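Local coordinates for protein Myo-inositol phosphohydrolase (Mitsuokella multacida, PDB 4WU3) that probably dephosphorylates myo-inositol hexakisphosphate as a phosphatase of the protein-tyrosine-phosphatase-like kind, and here holds inositol-(1,3,4,5)-tetrakisphosphate, at residues A[340-345]-A[423-428]; A[394-399]-A[494-499]; A[507-512]-A[548-553]. The protein carries 2 engineered substitutions. All coordinates share one frame; numbering follows the deposited sequence.

Interaction 1 of 3, residues A[340-345]-A[423-428]; sequences YIWRLD and QETHGV. With 4IP (inositol-(1,3,4,5)-tetrakisphosphate), chain F.
The indole of Trp342 receives the methyl group of Thr425 obliquely, CH2 to CG2 4.4 Å, while the guanidinium of Arg343 turns its edge to a phosphate of inositol-(1,3,4,5)-tetrakisphosphate, whose P3 lies in the guanidinium plane. Across the segments the other touch is equally light: Asp345 OD2 stands 4.4 Å from His426 CB. No hydrogen bond crosses, and 102 Å² is buried, which agrees with strand order, since strand 432-438 runs between strands 342-346 and 426-429.

With chi1 at 171° the Arg343 chain leaves opposite the backbone N and stays extended to NE, which carries the guanidinium out to the ligand. NH2 donates to O6P at 2.6 Å, and NH1 donates to O5P at 3.2 Å with a fairly straight N-H...O angle of 160°; a second NH1 bond, to O6P, is weak. A leucine here would remove both nitrogen donors with their three bonds and would probably leave O5P and O6P without this positive partner. NE also lies 3.8 Å from Asp345 OD1, a long ion pair in which the oxygen sits well out of the guanidinium plane.

Asp345 has its stronger charge partner in Arg422, and His426 bonds to Asp420 through NE2. The chemistry is thus divided: between the segments only light van der Waals touches, while the charged groups turn elsewhere, Arg343 to the bound ligand and Asp345 to Arg422.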
# COMPACT_ATOMS: atom_id res chain seq x y z
N TYR A 340 16.11 13.54 19.93
CA TYR A 340 15.50 12.78 21.02
C TYR A 340 16.54 12.25 22.03
O TYR A 340 16.18 11.56 22.98
CB TYR A 340 14.72 11.62 20.44
CG TYR A 340 15.59 10.76 19.56
CD1 TYR A 340 16.43 9.81 20.12
CD2 TYR A 340 15.61 10.91 18.18
CE1 TYR A 340 17.25 9.02 19.35
CE2 TYR A 340 16.43 10.11 17.39
CZ TYR A 340 17.25 9.17 17.98
OH TYR A 340 18.08 8.35 17.25
N ILE A 341 17.82 12.57 21.82
CA ILE A 341 18.86 12.13 22.75
C ILE A 341 20.08 13.04 22.72
O ILE A 341 20.40 13.65 21.70
CB ILE A 341 19.32 10.68 22.41
CG1 ILE A 341 20.10 10.07 23.58
CG2 ILE A 341 20.16 10.66 21.15
CD1 ILE A 341 20.44 8.60 23.38
N TRP A 342 20.76 13.14 23.86
CA TRP A 342 22.04 13.81 23.90
C TRP A 342 23.13 12.82 23.51
O TRP A 342 23.41 11.85 24.21
CB TRP A 342 22.32 14.42 25.27
CG TRP A 342 21.54 15.67 25.54
CD1 TRP A 342 20.50 15.81 26.41
CD2 TRP A 342 21.73 16.96 24.94
NE1 TRP A 342 20.02 17.10 26.39
CE2 TRP A 342 20.76 17.83 25.50
CE3 TRP A 342 22.61 17.47 23.98
CZ2 TRP A 342 20.66 19.17 25.12
CZ3 TRP A 342 22.51 18.79 23.61
CH2 TRP A 342 21.54 19.64 24.19
N ARG A 343 23.72 13.07 22.36
CA ARG A 343 24.79 12.26 21.84
C ARG A 343 26.11 12.77 22.39
O ARG A 343 26.34 13.98 22.44
CB ARG A 343 24.80 12.38 20.33
CG ARG A 343 26.00 11.76 19.64
CD ARG A 343 25.93 12.01 18.14
NE ARG A 343 26.76 11.09 17.39
CZ ARG A 343 26.86 11.09 16.06
NH1 ARG A 343 26.19 11.97 15.33
NH2 ARG A 343 27.65 10.20 15.45
N LEU A 344 26.97 11.85 22.79
CA LEU A 344 28.34 12.17 23.12
C LEU A 344 29.18 12.21 21.85
O LEU A 344 29.55 11.17 21.32
CB LEU A 344 28.90 11.10 24.07
CG LEU A 344 30.39 11.15 24.38
CD1 LEU A 344 30.78 12.49 24.99
CD2 LEU A 344 30.73 10.00 25.32
N ASP A 345 29.48 13.41 21.36
CA ASP A 345 30.25 13.58 20.12
C ASP A 345 31.70 13.21 20.35
O ASP A 345 32.31 12.50 19.56
CB ASP A 345 30.19 15.03 19.63
CG ASP A 345 28.83 15.39 19.04
OD1 ASP A 345 28.11 14.47 18.62
OD2 ASP A 345 28.50 16.59 18.99
N GLN A 423 24.67 22.51 11.71
CA GLN A 423 23.29 22.97 11.82
C GLN A 423 22.66 22.42 13.09
O GLN A 423 21.89 23.10 13.77
CB GLN A 423 22.44 22.54 10.63
CG GLN A 423 21.01 23.06 10.76
CD GLN A 423 20.10 22.66 9.61
OE1 GLN A 423 19.94 21.47 9.30
NE2 GLN A 423 19.46 23.66 9.00
N GLU A 424 23.00 21.18 13.41
CA GLU A 424 22.45 20.50 14.57
C GLU A 424 22.87 21.21 15.85
O GLU A 424 23.96 21.80 15.93
CB GLU A 424 22.90 19.03 14.60
CG GLU A 424 24.39 18.82 14.78
CD GLU A 424 25.15 18.64 13.47
OE1 GLU A 424 24.65 19.07 12.42
OE2 GLU A 424 26.26 18.08 13.50
N THR A 425 21.99 21.16 16.84
CA THR A 425 22.25 21.78 18.15
C THR A 425 23.32 20.99 18.91
O THR A 425 23.24 19.78 19.02
CB THR A 425 20.96 21.82 18.99
OG1 THR A 425 20.16 22.92 18.58
CG2 THR A 425 21.27 21.96 20.47
N HIS A 426 24.34 21.69 19.41
CA HIS A 426 25.42 21.05 20.17
C HIS A 426 26.01 22.03 21.17
O HIS A 426 25.73 23.23 21.13
CB HIS A 426 26.53 20.55 19.26
CG HIS A 426 27.32 21.66 18.62
ND1 HIS A 426 28.64 21.90 18.91
CD2 HIS A 426 26.95 22.60 17.72
CE1 HIS A 426 29.07 22.93 18.20
NE2 HIS A 426 28.06 23.38 17.47
N GLY A 427 26.84 21.49 22.07
CA GLY A 427 27.50 22.28 23.09
C GLY A 427 28.47 21.45 23.89
O GLY A 427 28.99 20.45 23.40
N VAL A 428 28.70 21.85 25.13
CA VAL A 428 29.65 21.17 26.01
C VAL A 428 29.01 20.89 27.36
O VAL A 428 28.54 21.81 28.04
CB VAL A 428 30.92 22.03 26.22
CG1 VAL A 428 31.97 21.26 27.00
CG2 VAL A 428 31.49 22.46 24.88
C1 4IP F . 29.63 13.28 8.59
O1 4IP F . 30.70 14.22 8.65
C2 4IP F . 29.30 12.77 9.98
O2 4IP F . 30.47 12.23 10.58
C3 4IP F . 28.24 11.67 9.95
O3 4IP F . 27.99 11.20 11.27
C4 4IP F . 28.67 10.51 9.06
O4 4IP F . 27.59 9.56 8.99
C5 4IP F . 29.00 11.01 7.66
O5 4IP F . 29.45 9.94 6.83
C6 4IP F . 30.06 12.12 7.69
O6 4IP F . 30.31 12.60 6.37
P1 4IP F . 30.49 15.77 8.99
O1P 4IP F . 29.81 16.33 7.78
O2P 4IP F . 31.90 16.26 9.22
O3P 4IP F . 29.65 15.77 10.25
P3 4IP F . 26.50 11.24 11.88
O4P 4IP F . 25.63 10.74 10.75
O5P 4IP F . 26.29 12.69 12.26
O6P 4IP F . 26.54 10.29 13.05
P4 4IP F . 27.81 7.99 9.28
O7P 4IP F . 28.57 7.94 10.58
O8P 4IP F . 26.40 7.47 9.39
O9P 4IP F . 28.59 7.50 8.07
P5 4IP F . 29.04 9.89 5.27
OPF 4IP F . 27.70 10.61 5.18
OPG 4IP F . 28.98 8.41 4.98
OPH 4IP F . 30.16 10.63 4.57

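Interaction 2 of 3, residues A[394-399]-A[494-499]; sequences AEFSNG and QQLVEK
Phe396 carries its ring in the crowded position, CG between the backbone N and the carbonyl carbon (chi1 47°), and this sends the ring toward helix 493-499, where Val497 waits with CG2 anti to its own carbonyl carbon. The two side chains cross at about a right angle, and the evidence for an edge contact is direct: Val497 CG2 lies near the ring plane, 3.9 Å from Phe396 CZ and 4.1 Å from CE1. Leu496 CD2 reaches the same edge more loosely, 4.5 Å from Phe396 CE1.

Leu496 also serves the neighbouring residue. Its CD1 methyl comes to 3.6 Å from Asn398 OD1, again with the side chains crossing near a right angle, while its CD2 rests 4.1 Å from Asn398 CA. The amide oxygen is not spent on this methyl, because Gln402 NE2 donates to it one turn further along the helix. Just before, Ser397 holds the N-cap position of helix 398-411.

On helix 493-499 itself, Gln494 NE2 bonds Glu498 OE2 at 2.7 Å and 175°; the oxygen lies in the amide plane, but the donor approaches from above the carboxylate plane. This i to i+4 link lies along the helix and takes no part in the apolar contact.

Elsewhere Phe396 meets His539 edge-to-face, and both Phe396 and Val497 touch Ile418 of strand 416-422. The contact therefore sits at the start of a beta-alpha-beta crossover, in which strand 390-393 leads through 394-397 into helix 398-411 and on to the parallel strand 416-422, passing strand 535-539 between them: an element of the alpha/beta phosphatase domain, with helix 493-499 packed beside it.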
# COMPACT_ATOMS: atom_id res chain seq x y z
N ALA A 394 37.20 16.87 13.48
CA ALA A 394 35.94 16.54 14.12
C ALA A 394 35.65 17.54 15.23
O ALA A 394 36.47 18.41 15.53
CB ALA A 394 36.01 15.14 14.70
N GLU A 395 34.48 17.43 15.83
CA GLU A 395 34.15 18.25 16.98
C GLU A 395 35.19 18.03 18.08
O GLU A 395 35.84 16.99 18.12
CB GLU A 395 32.76 17.90 17.50
CG GLU A 395 32.30 18.79 18.63
CD GLU A 395 32.06 20.21 18.18
OE1 GLU A 395 30.97 20.52 17.65
OE2 GLU A 395 32.96 21.04 18.35
N PHE A 396 35.33 19.01 18.96
CA PHE A 396 36.33 18.95 20.04
C PHE A 396 35.71 19.18 21.42
O PHE A 396 34.89 20.08 21.62
CB PHE A 396 37.45 19.98 19.81
CG PHE A 396 36.96 21.36 19.45
CD1 PHE A 396 36.48 22.22 20.42
CD2 PHE A 396 36.97 21.79 18.13
CE1 PHE A 396 36.02 23.48 20.09
CE2 PHE A 396 36.52 23.06 17.79
CZ PHE A 396 36.05 23.90 18.77
N SER A 397 36.12 18.34 22.36
CA SER A 397 35.87 18.58 23.77
C SER A 397 36.84 19.67 24.23
O SER A 397 37.71 20.10 23.47
CB SER A 397 36.17 17.31 24.54
OG SER A 397 37.51 16.92 24.31
N ASN A 398 36.72 20.09 25.49
CA ASN A 398 37.64 21.07 26.07
C ASN A 398 39.09 20.62 25.99
O ASN A 398 39.97 21.38 25.59
CB ASN A 398 37.31 21.35 27.53
CG ASN A 398 38.28 22.35 28.16
OD1 ASN A 398 38.67 23.32 27.52
ND2 ASN A 398 38.68 22.10 29.40
N GLY A 399 39.32 19.38 26.38
CA GLY A 399 40.66 18.82 26.39
C GLY A 399 41.27 18.82 25.01
O GLY A 399 42.48 18.98 24.86
N GLN A 494 30.89 28.35 21.38
CA GLN A 494 31.35 29.72 21.24
C GLN A 494 31.96 30.22 22.54
O GLN A 494 33.06 30.78 22.53
CB GLN A 494 30.21 30.64 20.83
CG GLN A 494 30.58 32.10 20.99
CD GLN A 494 29.67 33.00 20.19
OE1 GLN A 494 28.50 32.69 19.97
NE2 GLN A 494 30.21 34.12 19.75
N GLN A 495 31.24 30.02 23.65
CA GLN A 495 31.74 30.39 24.97
C GLN A 495 33.06 29.71 25.24
O GLN A 495 34.01 30.36 25.66
CB GLN A 495 30.75 30.00 26.06
CG GLN A 495 29.53 30.90 26.13
CD GLN A 495 28.49 30.43 27.12
OE1 GLN A 495 28.18 29.24 27.20
NE2 GLN A 495 27.95 31.36 27.88
N LEU A 496 33.12 28.40 25.00
CA LEU A 496 34.39 27.67 25.16
C LEU A 496 35.51 28.26 24.30
O LEU A 496 36.62 28.47 24.79
CB LEU A 496 34.20 26.19 24.80
CG LEU A 496 35.49 25.35 24.90
CD1 LEU A 496 36.06 25.40 26.31
CD2 LEU A 496 35.22 23.91 24.47
N VAL A 497 35.24 28.51 23.03
CA VAL A 497 36.27 28.99 22.11
C VAL A 497 36.76 30.40 22.46
O VAL A 497 37.96 30.67 22.46
CB VAL A 497 35.77 28.96 20.65
CG1 VAL A 497 36.63 29.84 19.77
CG2 VAL A 497 35.77 27.53 20.12
N GLU A 498 35.84 31.29 22.80
CA GLU A 498 36.22 32.69 23.03
C GLU A 498 36.97 32.84 24.35
O GLU A 498 37.97 33.55 24.43
CB GLU A 498 35.00 33.59 22.96
CG GLU A 498 34.47 33.71 21.53
CD GLU A 498 33.21 34.56 21.41
OE1 GLU A 498 32.64 34.94 22.45
OE2 GLU A 498 32.79 34.83 20.28
N LYS A 499 36.50 32.11 25.36
CA LYS A 499 37.18 31.97 26.64
C LYS A 499 38.66 31.59 26.47
O LYS A 499 39.49 31.97 27.28
CB LYS A 499 36.43 30.91 27.46
CG LYS A 499 37.09 30.37 28.72
CD LYS A 499 36.25 29.24 29.30
CE LYS A 499 36.90 28.58 30.50
NZ LYS A 499 36.24 27.29 30.85

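Interaction 3 of 3, residues A[507-512]-A[548-553]; sequences IAATDH and TAYMAM. With 4IP (inositol-(1,3,4,5)-tetrakisphosphate), chain F.
Behind the phosphate pocket of a protein-tyrosine-phosphatase-like domain, this contact joins strand 503-509 to helix 545-558, the helix that follows the phosphate-binding loop; Tyr550 spans the two and does not itself touch the ligand. The tyrosine comes down obliquely on the strand. Its OH lies 3.7 Å from Ile507 CG2, the branch that stands anti to the backbone N, while CE1 is 4.2 Å from Ile507 CD1. CE2, across the ring from CE1, lies 4.4 Å from Ala509 CB, again obliquely. The methyl CE of Met553, one helical turn on, sits over the centre of one ring face at 4.1 Å. No hydrogen bond crosses between the segments; the tyrosine hydroxyl has a weak one to Asn519 O, on helix 517-529.

Beyond Ala509 the strand ends, and the chain runs into the ligand. Asp511 OD2 lies 2.7 Å from O5P of inositol-(1,3,4,5)-tetrakisphosphate. Its OD1 stands 3.6 Å above the centre of the His512 ring, so the carboxylate covers one face of the imidazole. His512 in turn sends ND1 to the ligand's OPF, a weak bond at 3.4 Å although nearly straight (168°), and Trp591 meets its ring edge-to-face.

Arg546 joins the two halves: NH1 bonds Ala509 O, and NH2 bonds the ligand and forms a long, weak ion pair with Asp511. The chemistry therefore changes sharply over a few residues. Tyr550 fills the interval between strand and helix with largely apolar contacts, whereas the strand's exit presents the polar groups of Asp511 and His512 to two different phosphates.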
# COMPACT_ATOMS: atom_id res chain seq x y z
N ILE A 507 28.25 28.54 10.79
CA ILE A 507 27.39 28.32 9.64
C ILE A 507 26.57 27.06 9.91
O ILE A 507 27.12 26.00 10.23
CB ILE A 507 28.20 28.20 8.32
CG1 ILE A 507 28.98 29.49 8.07
CG2 ILE A 507 27.27 27.94 7.14
CD1 ILE A 507 30.00 29.39 6.95
N ALA A 508 25.25 27.18 9.80
CA ALA A 508 24.36 26.09 10.15
C ALA A 508 24.15 25.14 8.96
O ALA A 508 23.07 25.11 8.35
CB ALA A 508 23.04 26.64 10.65
N ALA A 509 25.17 24.34 8.66
CA ALA A 509 25.13 23.45 7.50
C ALA A 509 24.54 22.10 7.89
O ALA A 509 24.94 21.50 8.88
CB ALA A 509 26.52 23.28 6.91
N THR A 510 23.56 21.64 7.11
CA THR A 510 22.87 20.39 7.42
C THR A 510 23.78 19.20 7.16
O THR A 510 24.47 19.16 6.15
CB THR A 510 21.59 20.24 6.59
OG1 THR A 510 20.73 21.35 6.85
CG2 THR A 510 20.87 18.94 6.96
N ASP A 511 23.77 18.25 8.09
CA ASP A 511 24.64 17.09 8.01
C ASP A 511 24.27 16.20 6.81
O ASP A 511 23.10 16.09 6.44
CB ASP A 511 24.54 16.29 9.31
CG ASP A 511 25.60 15.23 9.43
OD1 ASP A 511 26.46 15.12 8.54
OD2 ASP A 511 25.56 14.50 10.44
N HIS A 512 25.30 15.58 6.22
CA HIS A 512 25.17 14.64 5.10
C HIS A 512 24.97 15.27 3.73
O HIS A 512 25.06 14.57 2.73
CB HIS A 512 24.06 13.61 5.35
CG HIS A 512 24.15 12.93 6.67
ND1 HIS A 512 25.13 12.01 6.97
CD2 HIS A 512 23.38 13.03 7.78
CE1 HIS A 512 24.97 11.58 8.21
NE2 HIS A 512 23.91 12.19 8.72
N THR A 548 35.29 18.89 4.98
CA THR A 548 36.11 18.74 3.77
C THR A 548 35.52 19.49 2.59
O THR A 548 36.25 20.02 1.75
CB THR A 548 36.30 17.26 3.38
OG1 THR A 548 36.73 16.51 4.52
CG2 THR A 548 37.34 17.16 2.30
N ALA A 549 34.19 19.55 2.53
CA ALA A 549 33.51 20.38 1.52
C ALA A 549 33.94 21.85 1.62
O ALA A 549 34.38 22.45 0.64
CB ALA A 549 32.00 20.25 1.68
N TYR A 550 33.82 22.44 2.81
CA TYR A 550 34.22 23.83 2.99
C TYR A 550 35.72 24.03 2.78
O TYR A 550 36.14 25.00 2.12
CB TYR A 550 33.76 24.36 4.35
CG TYR A 550 32.35 24.93 4.28
CD1 TYR A 550 32.14 26.24 3.87
CD2 TYR A 550 31.25 24.14 4.56
CE1 TYR A 550 30.86 26.76 3.78
CE2 TYR A 550 29.96 24.65 4.48
CZ TYR A 550 29.77 25.95 4.08
OH TYR A 550 28.48 26.46 4.00
N MET A 551 36.54 23.12 3.29
CA MET A 551 37.99 23.24 3.08
C MET A 551 38.35 23.23 1.58
O MET A 551 39.19 24.01 1.14
CB MET A 551 38.75 22.15 3.82
CG MET A 551 38.71 22.28 5.33
SD MET A 551 39.31 20.83 6.21
CE MET A 551 41.08 21.08 6.03
N ALA A 552 37.71 22.36 0.81
CA ALA A 552 37.94 22.26 -0.62
C ALA A 552 37.48 23.52 -1.35
O ALA A 552 38.11 23.95 -2.31
CB ALA A 552 37.24 21.03 -1.18
N MET A 553 36.38 24.11 -0.90
CA MET A 553 35.88 25.34 -1.53
C MET A 553 36.81 26.52 -1.27
O MET A 553 37.05 27.34 -2.16
CB MET A 553 34.47 25.66 -1.03
CG MET A 553 33.39 24.85 -1.70
SD MET A 553 31.75 25.38 -1.20
CE MET A 553 31.43 24.33 0.21
C1 4IP F . 29.63 13.28 8.59
O1 4IP F . 30.70 14.22 8.65
C2 4IP F . 29.30 12.77 9.98
O2 4IP F . 30.47 12.23 10.58
C3 4IP F . 28.24 11.67 9.95
O3 4IP F . 27.99 11.20 11.27
C4 4IP F . 28.67 10.51 9.06
O4 4IP F . 27.59 9.56 8.99
C5 4IP F . 29.00 11.01 7.66
O5 4IP F . 29.45 9.94 6.83
C6 4IP F . 30.06 12.12 7.69
O6 4IP F . 30.31 12.60 6.37
P1 4IP F . 30.49 15.77 8.99
O1P 4IP F . 29.81 16.33 7.78
O2P 4IP F . 31.90 16.26 9.22
O3P 4IP F . 29.65 15.77 10.25
P3 4IP F . 26.50 11.24 11.88
O4P 4IP F . 25.63 10.74 10.75
O5P 4IP F . 26.29 12.69 12.26
O6P 4IP F . 26.54 10.29 13.05
P4 4IP F . 27.81 7.99 9.28
O7P 4IP F . 28.57 7.94 10.58
O8P 4IP F . 26.40 7.47 9.39
O9P 4IP F . 28.59 7.50 8.07
P5 4IP F . 29.04 9.89 5.27
OPF 4IP F . 27.70 10.61 5.18
OPG 4IP F . 28.98 8.41 4.98
OPH 4IP F . 30.16 10.63 4.57

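In the fold
All three contacts are buried ones, though Asp345 in interaction 1 and Asn398 in interaction 2 remain partly exposed. Interactions 1 and 3 share the ligand and join directly, Gln423 OE1 lying 2.6 Å from Thr510 OG1 in a probable hydrogen bond; their pocket-facing ends are polar and charged. Interaction 2 is mainly apolar and stands back from the ligand, the side chain of Phe396 being about 12 Å away, yet it borders interaction 1 where Val428 CG2 meets Leu496 CD2 at 4.0 Å. Interaction 1 belongs to the six-stranded sheet, whereas interaction 3 packs a helix against the outermost strand of the five-stranded one, and interaction 2 joins a loop and helix start to a second helix beside it.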